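Local coordinates for hypothetical protein (Bacteroides ovatus, PDB 4EPS), which is probably a subunit of the fimbrial tip, part of the cell-surface filaments that mediate adhesion and biofilm formation, at residues Tyr171-Ala176 / Cys331-Val336; Gly271-Tyr274 / Val280-Gly283; Ser338-Thr343 / Asp414-Ser419; Lys454-Lys457 / Lys461-Asp464. One frame throughout, in Å; residues are numbered along the deposited sequence.

How the contacts relate
Following the chain from its N terminus, contact 1 joins the end of strand 148-174 to residues 331-336 and so closes a long loop of 154 residues. Contact 2, a short hairpin, lies within that loop. Contact 3 opens after contact 1 has closed and brings residues 338-343 to helix 408-419; contact 4 comes last, where the chain turns back after helix 446-458. Contacts 1, 2 and 3 all reach the six-stranded antiparallel sheet. Three pairs of contacts touch: for example, F173 CZ packs on V280 CG2 between contacts 1 and 2, Y273 lies on K454 and K457 between contacts 2 and 4, and K461 reaches T341 between contacts 3 and 4.

Contact 1 of 4, residues Tyr171-Ala176 / Cys331-Val336; sequences YIFTDA and CVHGLV. With SO4 (sulfate ion), chain F.
A buried aromatic pair, F173 with H333, makes the whole contact between the end of strand 148-174 and the chain just entering strand 334-338. The stack is an offset edge-to-face one: the edge of the F173 ring is turned to the face of H333, with the centroids 5.5 Å apart and the planes at 65°. Its nearest atoms are F173 CD2 and H333 CD2, 3.7 Å from each other. Both rings swing to the side of their own backbone N, CG lying anti to the carbonyl carbon (chi1 -68° for F173, -53° for H333), and the two side chains meet nearly at right angles. Phenylalanine suits the place because its ring has no polar atom to satisfy, whereas histidine has two: ND1 is hydrogen-bonded to the C-terminal carboxylate of F510, and NE2 to E183. Two carboxylates so near would probably favour a protonated imidazole. H333 and G334 both face F510 in a classic beta bulge, and the backbone angles of G334 call for glycine. Beyond the rings, A176 N donates a 2.9 Å bond to O4 of a sulfate ion, probably from the crystallisation liquor, which S282 OG of the second subunit also binds. Y187, from strand 187-190, meets both rings; strand 261-267 pairs beside strand 148-174, and strand 502-509 packs on the residues following the bulge.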
loop_
_atom_site.group_PDB
_atom_site.type_symbol
_atom_site.label_atom_id
_atom_site.label_comp_id
_atom_site.label_asym_id
_atom_site.label_seq_id
_atom_site.Cartn_x
_atom_site.Cartn_y
_atom_site.Cartn_z
ATOM N N TYR A 171 5.303 -3.509 -11.041
ATOM C CA TYR A 171 4.954 -3.746 -9.643
ATOM C C TYR A 171 5.824 -2.874 -8.772
ATOM O O TYR A 171 7.047 -2.930 -8.872
ATOM C CB TYR A 171 5.150 -5.225 -9.237
ATOM C CG TYR A 171 4.051 -6.136 -9.709
ATOM C CD1 TYR A 171 3.999 -6.570 -11.032
ATOM C CD2 TYR A 171 3.044 -6.555 -8.842
ATOM C CE1 TYR A 171 2.963 -7.380 -11.486
ATOM C CE2 TYR A 171 2.007 -7.377 -9.286
ATOM C CZ TYR A 171 1.983 -7.797 -10.609
ATOM O OH TYR A 171 0.978 -8.589 -11.094
ATOM N N ILE A 172 5.208 -2.045 -7.952
ATOM C CA ILE A 172 5.935 -1.302 -6.917
ATOM C C ILE A 172 5.736 -2.167 -5.660
ATOM O O ILE A 172 4.661 -2.149 -5.064
ATOM C CB ILE A 172 5.436 0.153 -6.766
ATOM C CG1 ILE A 172 5.683 0.963 -8.085
ATOM C CG2 ILE A 172 6.080 0.845 -5.541
ATOM C CD1 ILE A 172 4.718 2.157 -8.289
ATOM N N PHE A 173 6.737 -2.968 -5.316
ATOM C CA PHE A 173 6.637 -3.842 -4.143
ATOM C C PHE A 173 6.864 -3.042 -2.884
ATOM O O PHE A 173 7.799 -2.228 -2.820
ATOM C CB PHE A 173 7.637 -4.990 -4.234
ATOM C CG PHE A 173 7.302 -5.969 -5.334
ATOM C CD1 PHE A 173 6.055 -6.580 -5.386
ATOM C CD2 PHE A 173 8.244 -6.291 -6.307
ATOM C CE1 PHE A 173 5.758 -7.501 -6.390
ATOM C CE2 PHE A 173 7.959 -7.244 -7.290
ATOM C CZ PHE A 173 6.727 -7.843 -7.320
ATOM N N THR A 174 5.969 -3.236 -1.894
ATOM C CA THR A 174 6.022 -2.500 -0.638
ATOM C C THR A 174 6.005 -3.431 0.565
ATOM O O THR A 174 5.756 -4.622 0.428
ATOM C CB THR A 174 4.808 -1.542 -0.518
ATOM O OG1 THR A 174 3.623 -2.322 -0.303
ATOM C CG2 THR A 174 4.662 -0.576 -1.711
ATOM N N ASP A 175 6.247 -2.858 1.744
ATOM C CA ASP A 175 6.087 -3.546 3.013
ATOM C C ASP A 175 4.609 -3.334 3.385
ATOM O O ASP A 175 3.858 -2.730 2.594
ATOM C CB ASP A 175 7.074 -2.990 4.084
ATOM C CG ASP A 175 6.863 -1.549 4.544
ATOM O OD1 ASP A 175 5.867 -0.901 4.100
ATOM O OD2 ASP A 175 7.718 -1.038 5.311
ATOM N N ALA A 176 4.200 -3.778 4.575
ATOM C CA ALA A 176 2.806 -3.671 5.029
ATOM C C ALA A 176 2.346 -2.235 5.218
ATOM O O ALA A 176 1.141 -1.977 5.177
ATOM C CB ALA A 176 2.641 -4.437 6.344
ATOM N N CYS A 331 17.720 -7.877 -9.424
ATOM C CA CYS A 331 17.050 -8.894 -8.581
ATOM C C CYS A 331 17.280 -8.654 -7.085
ATOM O O CYS A 331 18.028 -9.363 -6.429
ATOM C CB CYS A 331 17.475 -10.294 -9.026
ATOM S SG CYS A 331 16.918 -10.720 -10.702
ATOM N N VAL A 332 16.616 -7.624 -6.554
ATOM C CA VAL A 332 16.780 -7.154 -5.163
ATOM C C VAL A 332 15.472 -7.263 -4.375
ATOM O O VAL A 332 15.362 -6.659 -3.314
ATOM C CB VAL A 332 17.278 -5.667 -5.209
ATOM C CG1 VAL A 332 18.652 -5.570 -5.896
ATOM C CG2 VAL A 332 16.253 -4.750 -5.910
ATOM N N HIS A 333 14.476 -8.014 -4.891
ATOM C CA HIS A 333 13.157 -8.098 -4.249
ATOM C C HIS A 333 12.964 -9.362 -3.417
ATOM O O HIS A 333 12.262 -9.328 -2.404
ATOM C CB HIS A 333 12.045 -8.013 -5.311
ATOM C CG HIS A 333 12.190 -6.808 -6.185
ATOM N ND1 HIS A 333 12.798 -6.885 -7.424
ATOM C CD2 HIS A 333 11.856 -5.520 -5.936
ATOM C CE1 HIS A 333 12.790 -5.650 -7.905
ATOM N NE2 HIS A 333 12.231 -4.795 -7.043
ATOM N N GLY A 334 13.551 -10.468 -3.847
ATOM C CA GLY A 334 13.393 -11.681 -3.060
ATOM C C GLY A 334 13.728 -12.948 -3.799
ATOM O O GLY A 334 14.398 -12.920 -4.838
ATOM N N LEU A 335 13.288 -14.068 -3.217
ATOM C CA LEU A 335 13.544 -15.388 -3.767
ATOM C C LEU A 335 12.214 -16.102 -3.965
ATOM O O LEU A 335 11.282 -15.918 -3.169
ATOM C CB LEU A 335 14.440 -16.217 -2.785
ATOM C CG LEU A 335 15.816 -15.638 -2.443
ATOM C CD1 LEU A 335 16.520 -16.506 -1.390
ATOM C CD2 LEU A 335 16.716 -15.557 -3.686
ATOM N N VAL A 336 12.187 -16.983 -4.941
ATOM C CA VAL A 336 11.038 -17.823 -5.275
ATOM C C VAL A 336 11.483 -19.268 -5.243
ATOM O O VAL A 336 12.514 -19.602 -5.813
ATOM C CB VAL A 336 10.463 -17.446 -6.687
ATOM C CG1 VAL A 336 9.505 -18.519 -7.231
ATOM C CG2 VAL A 336 9.776 -16.075 -6.659
HETATM S S SO4 F . 5.919 -6.719 6.593
HETATM O O1 SO4 F . 4.976 -7.758 6.200
HETATM O O2 SO4 F . 5.414 -6.104 7.808
HETATM O O3 SO4 F . 7.198 -7.354 6.865
HETATM O O4 SO4 F . 6.048 -5.698 5.617
#

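Contact 2 of 4, residues Gly271-Tyr274 / Val280-Gly283; sequences GDYY and VVSG. With SO4 (sulfate ion), chain B.
The carboxylate of D272 is gripped at both oxygens: OD2 accepts from H266 NE2 and Q269 N, while OD1 takes G283 N across the contact at 2.9 Å. That last N-H comes from above the carboxylate plane, 38° out of it. An alanine here is likely to leave the G283 amide and the H266 imidazole without their acceptor, and the turn around them less firmly fixed. The side chain of D272 crosses that of V280 at a slant, D272 CB lying 3.6 Å from V280 CG1. Where the strand begins, Y273 and V281 form a hydrogen-bonded pair, each N bound to the other's O at 2.9 Å, and their side chains share one face; Y274 and V280 pack on the other, Y274 CD1 being 3.8 Å from V280 CG2. The ring of Y273 meets S282 O at its edge, and water 1 links Y273 OH to G283 O. Glycine suits position 283 because a side chain would run into G271 O. S282 OG, itself anti to the backbone N (chi1 171°), gives a 2.7 Å bond to sulfate O2. Two antiparallel strands joined by a short loop are a beta hairpin, and this one forms an edge of the six-stranded sheet.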
loop_
_atom_site.group_PDB
_atom_site.type_symbol
_atom_site.label_atom_id
_atom_site.label_comp_id
_atom_site.label_asym_id
_atom_site.label_seq_id
_atom_site.Cartn_x
_atom_site.Cartn_y
_atom_site.Cartn_z
ATOM N N GLY A 271 4.996 -16.571 0.626
ATOM C CA GLY A 271 3.751 -17.273 0.348
ATOM C C GLY A 271 3.017 -16.722 -0.861
ATOM O O GLY A 271 2.055 -17.337 -1.324
ATOM N N ASP A 272 3.441 -15.556 -1.393
ATOM C CA ASP A 272 2.786 -15.018 -2.587
ATOM C C ASP A 272 3.025 -15.948 -3.801
ATOM O O ASP A 272 4.079 -16.592 -3.882
ATOM C CB ASP A 272 3.282 -13.614 -2.923
ATOM C CG ASP A 272 2.781 -12.490 -2.016
ATOM O OD1 ASP A 272 1.909 -12.763 -1.130
ATOM O OD2 ASP A 272 3.249 -11.353 -2.186
ATOM N N TYR A 273 2.055 -16.021 -4.716
ATOM C CA TYR A 273 2.144 -16.867 -5.927
ATOM C C TYR A 273 2.913 -16.117 -7.013
ATOM O O TYR A 273 2.621 -14.950 -7.291
ATOM C CB TYR A 273 0.721 -17.277 -6.428
ATOM C CG TYR A 273 -0.038 -18.071 -5.387
ATOM C CD1 TYR A 273 0.146 -19.450 -5.263
ATOM C CD2 TYR A 273 -0.963 -17.452 -4.545
ATOM C CE1 TYR A 273 -0.553 -20.187 -4.304
ATOM C CE2 TYR A 273 -1.645 -18.172 -3.562
ATOM C CZ TYR A 273 -1.454 -19.542 -3.461
ATOM O OH TYR A 273 -2.133 -20.254 -2.502
ATOM N N TYR A 274 3.886 -16.791 -7.631
ATOM C CA TYR A 274 4.772 -16.219 -8.640
ATOM C C TYR A 274 4.515 -16.853 -10.001
ATOM O O TYR A 274 4.418 -18.076 -10.119
ATOM C CB TYR A 274 6.256 -16.421 -8.218
ATOM C CG TYR A 274 7.183 -15.490 -8.974
ATOM C CD1 TYR A 274 7.335 -14.162 -8.587
ATOM C CD2 TYR A 274 7.897 -15.935 -10.089
ATOM C CE1 TYR A 274 8.195 -13.305 -9.270
ATOM C CE2 TYR A 274 8.758 -15.085 -10.782
ATOM C CZ TYR A 274 8.902 -13.771 -10.368
ATOM O OH TYR A 274 9.723 -12.919 -11.058
ATOM N N VAL A 280 2.868 -11.304 -9.608
ATOM C CA VAL A 280 2.761 -11.839 -8.252
ATOM C C VAL A 280 1.329 -11.700 -7.790
ATOM O O VAL A 280 0.729 -10.631 -7.951
ATOM C CB VAL A 280 3.746 -11.057 -7.316
ATOM C CG1 VAL A 280 3.693 -11.587 -5.882
ATOM C CG2 VAL A 280 5.195 -11.097 -7.853
ATOM N N VAL A 281 0.805 -12.731 -7.149
ATOM C CA VAL A 281 -0.552 -12.726 -6.616
ATOM C C VAL A 281 -0.468 -12.924 -5.109
ATOM O O VAL A 281 0.299 -13.766 -4.643
ATOM C CB VAL A 281 -1.448 -13.811 -7.294
ATOM C CG1 VAL A 281 -2.782 -13.972 -6.560
ATOM C CG2 VAL A 281 -1.712 -13.470 -8.769
ATOM N N SER A 282 -1.291 -12.194 -4.360
ATOM C CA SER A 282 -1.331 -12.328 -2.892
ATOM C C SER A 282 -1.463 -13.787 -2.437
ATOM O O SER A 282 -2.345 -14.516 -2.940
ATOM C CB SER A 282 -2.518 -11.542 -2.339
ATOM O OG SER A 282 -2.695 -11.814 -0.950
ATOM N N GLY A 283 -0.645 -14.181 -1.462
ATOM C CA GLY A 283 -0.726 -15.506 -0.859
ATOM C C GLY A 283 -2.048 -15.725 -0.143
ATOM O O GLY A 283 -2.376 -16.857 0.218
HETATM S S SO4 B . -5.257 -9.758 0.892
HETATM O O1 SO4 B . -4.259 -10.081 1.904
HETATM O O2 SO4 B . -4.757 -10.235 -0.386
HETATM O O3 SO4 B . -6.482 -10.464 1.230
HETATM O O4 SO4 B . -5.482 -8.363 0.771
HETATM O O HOH W 1 -3.767 -18.820 -0.861
#

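Contact 3 of 4, residues Ser338-Thr343 / Asp414-Ser419; sequences SLYTET and DDCESS
The apolar part of this contact is carried by Y340 and C416, the ring of Y340 lying against C416 of helix 408-419. C416 CB sits over a face of the Y340 ring in a CH-pi contact, 3.8 Å from the centroid and 18° off the ring normal. Because SG stands anti to the helix backbone N (chi1 -179°), it runs back toward the root of the tyrosine, coming within 3.5 Å of Y340 CB. The sulfur-aromatic contact is therefore oblique, SG lying 4.5 Å from the centroid. C416 SG also touches S338 CB, at 3.9 Å. Cysteine suits this spot, being small enough for the helix to approach the ring closely, and its sulfur is polarisable enough to lie against the ring and Y340 CB.

The polar part lies at the other end of the tyrosine. Water 2, in the plane of the ring at its edge, links Y340 OH to D415 OD2, 2.7 Å from the latter. A valine in place of Y340 would probably leave C416 CB without the ring face it lies on and that water without its hydroxyl partner. Within 338-343, S338 OG donates to Y340 O at 2.8 Å along a lone pair, which probably helps to set the bend of the backbone there; the same OG is also bonded to F506 N.

Strand 502-509 flanks the contact, its F506 touching C416, while W429 packs on S338 and C416, and F420 and Y412 on Y340.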
loop_
_atom_site.group_PDB
_atom_site.type_symbol
_atom_site.label_atom_id
_atom_site.label_comp_id
_atom_site.label_asym_id
_atom_site.label_seq_id
_atom_site.Cartn_x
_atom_site.Cartn_y
_atom_site.Cartn_z
ATOM N N SER A 338 10.518 -23.086 -6.603
ATOM C CA SER A 338 9.816 -23.770 -7.676
ATOM C C SER A 338 8.665 -24.629 -7.179
ATOM O O SER A 338 8.802 -25.269 -6.146
ATOM C CB SER A 338 10.806 -24.692 -8.411
ATOM O OG SER A 338 11.248 -25.780 -7.578
ATOM N N LEU A 339 7.571 -24.728 -7.972
ATOM C CA LEU A 339 6.546 -25.765 -7.752
ATOM C C LEU A 339 7.155 -27.123 -8.130
ATOM O O LEU A 339 6.683 -28.182 -7.702
ATOM C CB LEU A 339 5.309 -25.523 -8.641
ATOM C CG LEU A 339 4.562 -24.199 -8.435
ATOM C CD1 LEU A 339 3.223 -24.207 -9.194
ATOM C CD2 LEU A 339 4.310 -23.925 -6.961
ATOM N N TYR A 340 8.145 -27.077 -9.022
ATOM C CA TYR A 340 8.863 -28.270 -9.483
ATOM C C TYR A 340 9.533 -28.991 -8.335
ATOM O O TYR A 340 10.183 -28.357 -7.490
ATOM C CB TYR A 340 9.938 -27.874 -10.514
ATOM C CG TYR A 340 10.799 -29.030 -11.012
ATOM C CD1 TYR A 340 11.931 -29.444 -10.302
ATOM C CD2 TYR A 340 10.461 -29.734 -12.165
ATOM C CE1 TYR A 340 12.696 -30.534 -10.725
ATOM C CE2 TYR A 340 11.247 -30.797 -12.623
ATOM C CZ TYR A 340 12.358 -31.195 -11.894
ATOM O OH TYR A 340 13.133 -32.239 -12.325
ATOM N N THR A 341 9.417 -30.321 -8.316
ATOM C CA THR A 341 10.173 -31.139 -7.353
ATOM C C THR A 341 10.306 -32.564 -7.900
ATOM O O THR A 341 9.335 -33.146 -8.392
ATOM C CB THR A 341 9.639 -31.112 -5.910
ATOM O OG1 THR A 341 10.559 -31.828 -5.072
ATOM C CG2 THR A 341 8.215 -31.701 -5.759
ATOM N N GLU A 342 11.517 -33.103 -7.817
ATOM C CA GLU A 342 11.825 -34.482 -8.216
ATOM C C GLU A 342 12.925 -34.976 -7.331
ATOM O O GLU A 342 13.599 -34.160 -6.705
ATOM C CB GLU A 342 12.274 -34.580 -9.699
ATOM C CG GLU A 342 11.239 -34.249 -10.769
ATOM C CD GLU A 342 9.931 -35.021 -10.805
ATOM O OE1 GLU A 342 9.915 -36.207 -10.403
ATOM O OE2 GLU A 342 8.920 -34.433 -11.254
ATOM N N THR A 343 13.125 -36.306 -7.278
ATOM C CA THR A 343 14.243 -36.912 -6.553
ATOM C C THR A 343 15.245 -37.389 -7.586
ATOM O O THR A 343 14.860 -37.795 -8.690
ATOM C CB THR A 343 13.790 -38.064 -5.655
ATOM O OG1 THR A 343 13.164 -39.045 -6.488
ATOM C CG2 THR A 343 12.866 -37.617 -4.543
ATOM N N ASP A 414 17.252 -28.181 -16.141
ATOM C CA ASP A 414 16.682 -28.042 -17.500
ATOM C C ASP A 414 15.201 -28.403 -17.490
ATOM O O ASP A 414 14.398 -27.697 -18.105
ATOM C CB ASP A 414 17.444 -28.948 -18.500
ATOM C CG ASP A 414 18.821 -28.453 -18.892
ATOM O OD1 ASP A 414 19.112 -27.251 -18.666
ATOM O OD2 ASP A 414 19.618 -29.270 -19.428
ATOM N N ASP A 415 14.848 -29.508 -16.800
ATOM C CA ASP A 415 13.473 -29.997 -16.678
ATOM C C ASP A 415 12.593 -28.999 -15.949
ATOM O O ASP A 415 11.444 -28.812 -16.345
ATOM C CB ASP A 415 13.432 -31.332 -15.936
ATOM C CG ASP A 415 13.920 -32.530 -16.726
ATOM O OD1 ASP A 415 14.222 -32.367 -17.937
ATOM O OD2 ASP A 415 14.033 -33.631 -16.125
ATOM N N CYS A 416 13.130 -28.358 -14.874
ATOM C CA CYS A 416 12.381 -27.337 -14.117
ATOM C C CYS A 416 12.108 -26.143 -15.035
ATOM O O CYS A 416 10.975 -25.677 -15.128
ATOM C CB CYS A 416 13.169 -26.925 -12.869
ATOM S SG CYS A 416 12.347 -25.682 -11.833
ATOM N N GLU A 417 13.128 -25.693 -15.760
ATOM C CA GLU A 417 13.020 -24.563 -16.686
ATOM C C GLU A 417 12.030 -24.876 -17.832
ATOM O O GLU A 417 11.278 -23.984 -18.252
ATOM C CB GLU A 417 14.427 -24.221 -17.249
ATOM C CG GLU A 417 14.492 -23.101 -18.287
ATOM C CD GLU A 417 13.767 -21.802 -17.970
ATOM O OE1 GLU A 417 13.745 -21.393 -16.786
ATOM O OE2 GLU A 417 13.249 -21.173 -18.922
ATOM N N SER A 418 12.033 -26.126 -18.324
ATOM C CA SER A 418 11.144 -26.542 -19.421
ATOM C C SER A 418 9.683 -26.507 -18.993
ATOM O O SER A 418 8.849 -25.977 -19.728
ATOM C CB SER A 418 11.507 -27.944 -19.905
ATOM O OG SER A 418 12.762 -27.924 -20.566
ATOM N N SER A 419 9.370 -27.058 -17.815
ATOM C CA SER A 419 7.993 -27.105 -17.304
ATOM C C SER A 419 7.514 -25.786 -16.696
ATOM O O SER A 419 6.315 -25.519 -16.728
ATOM C CB SER A 419 7.853 -28.201 -16.257
ATOM O OG SER A 419 8.119 -29.480 -16.804
HETATM O O HOH W 2 12.160 -33.697 -14.175
#

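Contact 4 of 4, residues Lys454-Lys457 / Lys461-Asp464; sequences KLIK and KTMD
I456 and T462 lie side by side and point the same way, I456 CD1 being 3.8 Å from T462 CG2, where the loop after helix 446-458 folds back against the helix's last turns. Threonine holds its methyl there by placing CG2 anti to its carbonyl carbon, with OG1 between the backbone N and the carbonyl carbon (chi1 60°). T462 CG2 thus lies against both the branch point and the end of the isoleucine chain, for it is also 3.9 Å from I456 CB, and the pair closes the outer part of the contact.

The side chain of L455 points at the loop 461-464 and runs up to its backbone rather than to another side chain end. L455 CB lies 3.8 Å from K461 O, while L455 CD1 reaches T462 CA, 4.1 Å away, and touches M463 CB at 4.2 Å. A leucine suits this buried place: CD1 packs on the loop backbone at T462 and M463, while CD2 meets L339, from the neighbouring contact.

M463, a selenomethionine, leaves the contact after CB, its extended chain leading away toward L440 and L447. K461, unlike M463, already turns away from the helix at its CB, and its NZ is bonded to T341 O. Within the helix, K457 N bonds to K454 O, three residues back, at 3.0 Å. No hydrogen bond joins 454-457 to 461-464, so the two segments meet by apolar contact alone. The polar partner of the loop comes from one turn earlier in the helix: N452 OD1 accepts from M463 N, which lies 3.8 Å from L455 CD1.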
loop_
_atom_site.group_PDB
_atom_site.type_symbol
_atom_site.label_atom_id
_atom_site.label_comp_id
_atom_site.label_asym_id
_atom_site.label_seq_id
_atom_site.Cartn_x
_atom_site.Cartn_y
_atom_site.Cartn_z
ATOM N N LYS A 454 0.336 -22.966 0.414
ATOM C CA LYS A 454 0.210 -22.340 -0.917
ATOM C C LYS A 454 0.474 -23.367 -1.995
ATOM O O LYS A 454 -0.265 -23.450 -2.969
ATOM C CB LYS A 454 1.193 -21.149 -1.101
ATOM C CG LYS A 454 1.241 -20.192 0.068
ATOM C CD LYS A 454 -0.106 -19.490 0.357
ATOM C CE LYS A 454 0.073 -18.492 1.483
ATOM N NZ LYS A 454 0.502 -19.150 2.752
ATOM N N LEU A 455 1.539 -24.162 -1.816
ATOM C CA LEU A 455 1.883 -25.186 -2.798
ATOM C C LEU A 455 0.690 -26.097 -3.116
ATOM O O LEU A 455 0.440 -26.377 -4.284
ATOM C CB LEU A 455 3.058 -26.037 -2.302
ATOM C CG LEU A 455 4.412 -25.349 -2.256
ATOM C CD1 LEU A 455 5.478 -26.288 -1.616
ATOM C CD2 LEU A 455 4.876 -24.967 -3.663
ATOM N N ILE A 456 -0.042 -26.529 -2.094
ATOM C CA ILE A 456 -1.174 -27.462 -2.276
ATOM C C ILE A 456 -2.331 -26.848 -3.111
ATOM O O ILE A 456 -3.142 -27.590 -3.648
ATOM C CB ILE A 456 -1.661 -27.993 -0.887
ATOM C CG1 ILE A 456 -2.506 -29.309 -1.004
ATOM C CG2 ILE A 456 -2.388 -26.940 -0.072
ATOM C CD1 ILE A 456 -1.711 -30.578 -1.500
ATOM N N LYS A 457 -2.392 -25.509 -3.242
ATOM C CA LYS A 457 -3.450 -24.848 -4.025
ATOM C C LYS A 457 -3.108 -24.772 -5.508
ATOM O O LYS A 457 -4.006 -24.564 -6.320
ATOM C CB LYS A 457 -3.704 -23.429 -3.485
ATOM C CG LYS A 457 -4.222 -23.429 -2.054
ATOM C CD LYS A 457 -4.900 -22.115 -1.716
ATOM C CE LYS A 457 -5.273 -22.051 -0.260
ATOM N NZ LYS A 457 -5.607 -20.658 0.144
ATOM N N LYS A 461 2.025 -31.462 -5.303
ATOM C CA LYS A 461 3.139 -31.800 -4.408
ATOM C C LYS A 461 3.464 -30.692 -3.421
ATOM O O LYS A 461 3.521 -29.523 -3.794
ATOM C CB LYS A 461 4.398 -32.101 -5.231
ATOM C CG LYS A 461 4.277 -33.307 -6.157
ATOM C CD LYS A 461 5.300 -33.258 -7.274
ATOM C CE LYS A 461 5.653 -34.636 -7.778
ATOM N NZ LYS A 461 6.846 -34.597 -8.663
ATOM N N THR A 462 3.693 -31.063 -2.174
ATOM C CA THR A 462 4.109 -30.107 -1.155
ATOM C C THR A 462 5.559 -30.429 -0.832
ATOM O O THR A 462 6.127 -31.391 -1.370
ATOM C CB THR A 462 3.209 -30.162 0.104
ATOM O OG1 THR A 462 3.267 -31.477 0.658
ATOM C CG2 THR A 462 1.758 -29.706 -0.156
HETATM N N MSE A 463 6.152 -29.627 0.027
HETATM C CA MSE A 463 7.507 -29.854 0.480
HETATM C C MSE A 463 7.410 -30.767 1.710
HETATM O O MSE A 463 6.930 -30.330 2.752
HETATM C CB MSE A 463 8.137 -28.491 0.772
HETATM C CG MSE A 463 9.596 -28.542 0.860
HETATM SE SE MSE A 463 10.269 -26.746 1.146
HETATM C CE MSE A 463 12.084 -27.366 1.366
ATOM N N ASP A 464 7.758 -32.063 1.563
ATOM C CA ASP A 464 7.680 -33.008 2.687
ATOM C C ASP A 464 8.735 -32.613 3.736
ATOM O O ASP A 464 9.939 -32.580 3.444
ATOM C CB ASP A 464 7.850 -34.447 2.183
ATOM C CG ASP A 464 7.815 -35.570 3.217
ATOM O OD1 ASP A 464 7.618 -35.276 4.421
ATOM O OD2 ASP A 464 8.007 -36.742 2.821
#